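Long-range contact in citrate synthase (Sulfolobus solfataricus, PDB 1O7X), which belongs to the citrate synthase family of mainly helical enzymes and forms an assembly of two chains: residues Phe110-Asn115 and His345-Val350. Numbering follows the deposited sequence.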
loop_
_atom_site.group_PDB
_atom_site.type_symbol
_atom_site.label_atom_id
_atom_site.label_comp_id
_atom_site.label_asym_id
_atom_site.label_seq_id
_atom_site.Cartn_x
_atom_site.Cartn_y
_atom_site.Cartn_z
ATOM N N PHE A 110 -2.845 -15.744 -9.938
ATOM C CA PHE A 110 -2.298 -15.948 -8.600
ATOM C C PHE A 110 -3.345 -16.456 -7.618
ATOM O O PHE A 110 -4.479 -15.997 -7.614
ATOM C CB PHE A 110 -1.582 -14.689 -8.060
ATOM C CG PHE A 110 -1.064 -15.010 -6.675
ATOM C CD1 PHE A 110 0.003 -15.878 -6.519
ATOM C CD2 PHE A 110 -1.708 -14.516 -5.555
ATOM C CE1 PHE A 110 0.450 -16.210 -5.256
ATOM C CE2 PHE A 110 -1.262 -14.854 -4.294
ATOM C CZ PHE A 110 -0.180 -15.696 -4.142
ATOM N N LYS A 111 -2.947 -17.376 -6.749
ATOM C CA LYS A 111 -3.849 -17.956 -5.772
ATOM C C LYS A 111 -3.178 -18.217 -4.435
ATOM O O LYS A 111 -2.338 -19.125 -4.392
ATOM C CB LYS A 111 -4.292 -19.323 -6.333
ATOM C CG LYS A 111 -5.779 -19.597 -6.270
ATOM C CD LYS A 111 -6.433 -19.361 -7.636
ATOM C CE LYS A 111 -7.790 -20.041 -7.745
ATOM N NZ LYS A 111 -7.748 -21.444 -7.228
ATOM N N TRP A 112 -3.509 -17.541 -3.348
ATOM C CA TRP A 112 -2.901 -17.883 -2.068
ATOM C C TRP A 112 -3.017 -19.383 -1.813
ATOM O O TRP A 112 -3.903 -20.075 -2.310
ATOM C CB TRP A 112 -3.555 -17.154 -0.888
ATOM C CG TRP A 112 -3.025 -15.757 -0.809
ATOM C CD1 TRP A 112 -3.603 -14.604 -1.244
ATOM C CD2 TRP A 112 -1.734 -15.389 -0.299
ATOM N NE1 TRP A 112 -2.770 -13.539 -1.018
ATOM C CE2 TRP A 112 -1.623 -13.985 -0.432
ATOM C CE3 TRP A 112 -0.681 -16.119 0.262
ATOM C CZ2 TRP A 112 -0.499 -13.289 -0.017
ATOM C CZ3 TRP A 112 0.442 -15.419 0.666
ATOM C CH2 TRP A 112 0.510 -14.022 0.534
ATOM N N LYS A 113 -2.124 -19.891 -0.979
ATOM C CA LYS A 113 -2.132 -21.259 -0.532
ATOM C C LYS A 113 -2.158 -22.279 -1.659
ATOM O O LYS A 113 -2.984 -23.198 -1.657
ATOM C CB LYS A 113 -3.319 -21.516 0.410
ATOM C CG LYS A 113 -3.248 -20.771 1.726
ATOM C CD LYS A 113 -4.255 -21.298 2.730
ATOM C CE LYS A 113 -5.615 -20.644 2.639
ATOM N NZ LYS A 113 -6.740 -21.605 2.884
ATOM N N GLU A 114 -1.319 -22.145 -2.657
ATOM C CA GLU A 114 -1.170 -23.096 -3.734
ATOM C C GLU A 114 0.358 -23.347 -3.687
ATOM O O GLU A 114 0.816 -24.333 -3.130
ATOM C CB GLU A 114 -1.537 -22.656 -5.117
ATOM C CG GLU A 114 -2.977 -22.478 -5.521
ATOM C CD GLU A 114 -3.157 -22.607 -7.029
ATOM O OE1 GLU A 114 -2.164 -22.446 -7.777
ATOM O OE2 GLU A 114 -4.300 -22.894 -7.463
ATOM N N ASN A 115 1.090 -22.289 -4.036
ATOM C CA ASN A 115 2.543 -22.372 -4.027
ATOM C C ASN A 115 3.244 -21.098 -3.589
ATOM O O ASN A 115 4.159 -20.595 -4.250
ATOM C CB ASN A 115 2.931 -22.802 -5.449
ATOM C CG ASN A 115 3.955 -23.917 -5.469
ATOM O OD1 ASN A 115 4.152 -24.551 -6.509
ATOM N ND2 ASN A 115 4.621 -24.169 -4.341
ATOM N N HIS A 345 6.667 -12.892 6.060
ATOM C CA HIS A 345 5.686 -12.398 7.027
ATOM C C HIS A 345 4.253 -12.516 6.537
ATOM O O HIS A 345 3.400 -13.024 7.285
ATOM C CB HIS A 345 6.001 -10.960 7.417
ATOM C CG HIS A 345 6.825 -10.886 8.665
ATOM N ND1 HIS A 345 6.326 -11.286 9.890
ATOM C CD2 HIS A 345 8.090 -10.459 8.870
ATOM C CE1 HIS A 345 7.260 -11.082 10.804
ATOM N NE2 HIS A 345 8.328 -10.579 10.215
ATOM N N ILE A 346 4.019 -12.122 5.287
ATOM C CA ILE A 346 2.651 -12.257 4.755
ATOM C C ILE A 346 2.354 -13.737 4.552
ATOM O O ILE A 346 1.239 -14.162 4.865
ATOM C CB ILE A 346 2.386 -11.446 3.476
ATOM C CG1 ILE A 346 3.209 -11.966 2.310
ATOM C CG2 ILE A 346 2.670 -9.971 3.753
ATOM C CD1 ILE A 346 3.158 -11.137 1.061
ATOM N N ILE A 347 3.353 -14.530 4.134
ATOM C CA ILE A 347 3.088 -15.945 3.969
ATOM C C ILE A 347 2.772 -16.574 5.328
ATOM O O ILE A 347 1.781 -17.302 5.471
ATOM C CB ILE A 347 4.188 -16.724 3.233
ATOM C CG1 ILE A 347 4.478 -16.080 1.888
ATOM C CG2 ILE A 347 3.727 -18.184 3.046
ATOM C CD1 ILE A 347 5.412 -16.754 0.925
ATOM N N GLU A 348 3.562 -16.248 6.353
ATOM C CA GLU A 348 3.303 -16.811 7.679
ATOM C C GLU A 348 1.893 -16.443 8.126
ATOM O O GLU A 348 1.190 -17.244 8.721
ATOM C CB GLU A 348 4.343 -16.335 8.689
ATOM C CG GLU A 348 4.013 -16.671 10.132
ATOM C CD GLU A 348 5.186 -16.402 11.054
ATOM O OE1 GLU A 348 5.557 -15.219 11.177
ATOM O OE2 GLU A 348 5.738 -17.356 11.658
ATOM N N TYR A 349 1.536 -15.181 7.877
ATOM C CA TYR A 349 0.228 -14.632 8.198
ATOM C C TYR A 349 -0.915 -15.315 7.467
ATOM O O TYR A 349 -1.819 -15.818 8.123
ATOM C CB TYR A 349 0.239 -13.120 7.920
ATOM C CG TYR A 349 -0.986 -12.436 8.485
ATOM C CD1 TYR A 349 -1.067 -12.165 9.836
ATOM C CD2 TYR A 349 -2.069 -12.101 7.669
ATOM C CE1 TYR A 349 -2.174 -11.551 10.377
ATOM C CE2 TYR A 349 -3.181 -11.484 8.210
ATOM C CZ TYR A 349 -3.228 -11.199 9.557
ATOM O OH TYR A 349 -4.333 -10.609 10.109
ATOM N N VAL A 350 -0.897 -15.413 6.150
ATOM C CA VAL A 350 -1.978 -16.074 5.431
ATOM C C VAL A 350 -2.071 -17.560 5.742
ATOM O O VAL A 350 -3.190 -18.079 5.847
ATOM C CB VAL A 350 -1.849 -15.841 3.911
ATOM C CG1 VAL A 350 -2.984 -16.510 3.143
ATOM C CG2 VAL A 350 -1.814 -14.362 3.550
#
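Trp112 meets Val350 with a face of its indole and Ile346 with an edge, two residues one turn apart on helix 330-352, and shows how a single aromatic side chain can join a loop to a helix. Val350 covers one face of the ring: its CG2 sits 3.7 Å from the centroid of the six-membered ring of Trp112, 5° off the normal, a CH-pi contact made almost straight down. With its CG1 anti to the backbone N (chi1 -179°), Val350 turns both methyls to the indole, and CG1 reaches Trp112 CE3 at 3.7 Å. Ile346 comes instead at the rim, where its CG1 lies 3.8 Å from CH2 of Trp112 and its CD1 stands in the ring plane. Ile347 adds a looser touch, CG1 to Trp112 CZ3 at 4.3 Å. On the face opposite Val350, Phe110 CE2 lies above the indole, toward its rim, so the ring is sandwiched between its own loop and the helix. Trp112 NE1 donates to the carbonyl oxygen of Ser200, which, with the packing on both faces, helps hold the ring's rotation; Met202 and Leu199 also touch the indole. The result is apolar packing of the loop between helices 92-106 and 116-138 against a late helix of the largely alpha-helical citrate synthase fold.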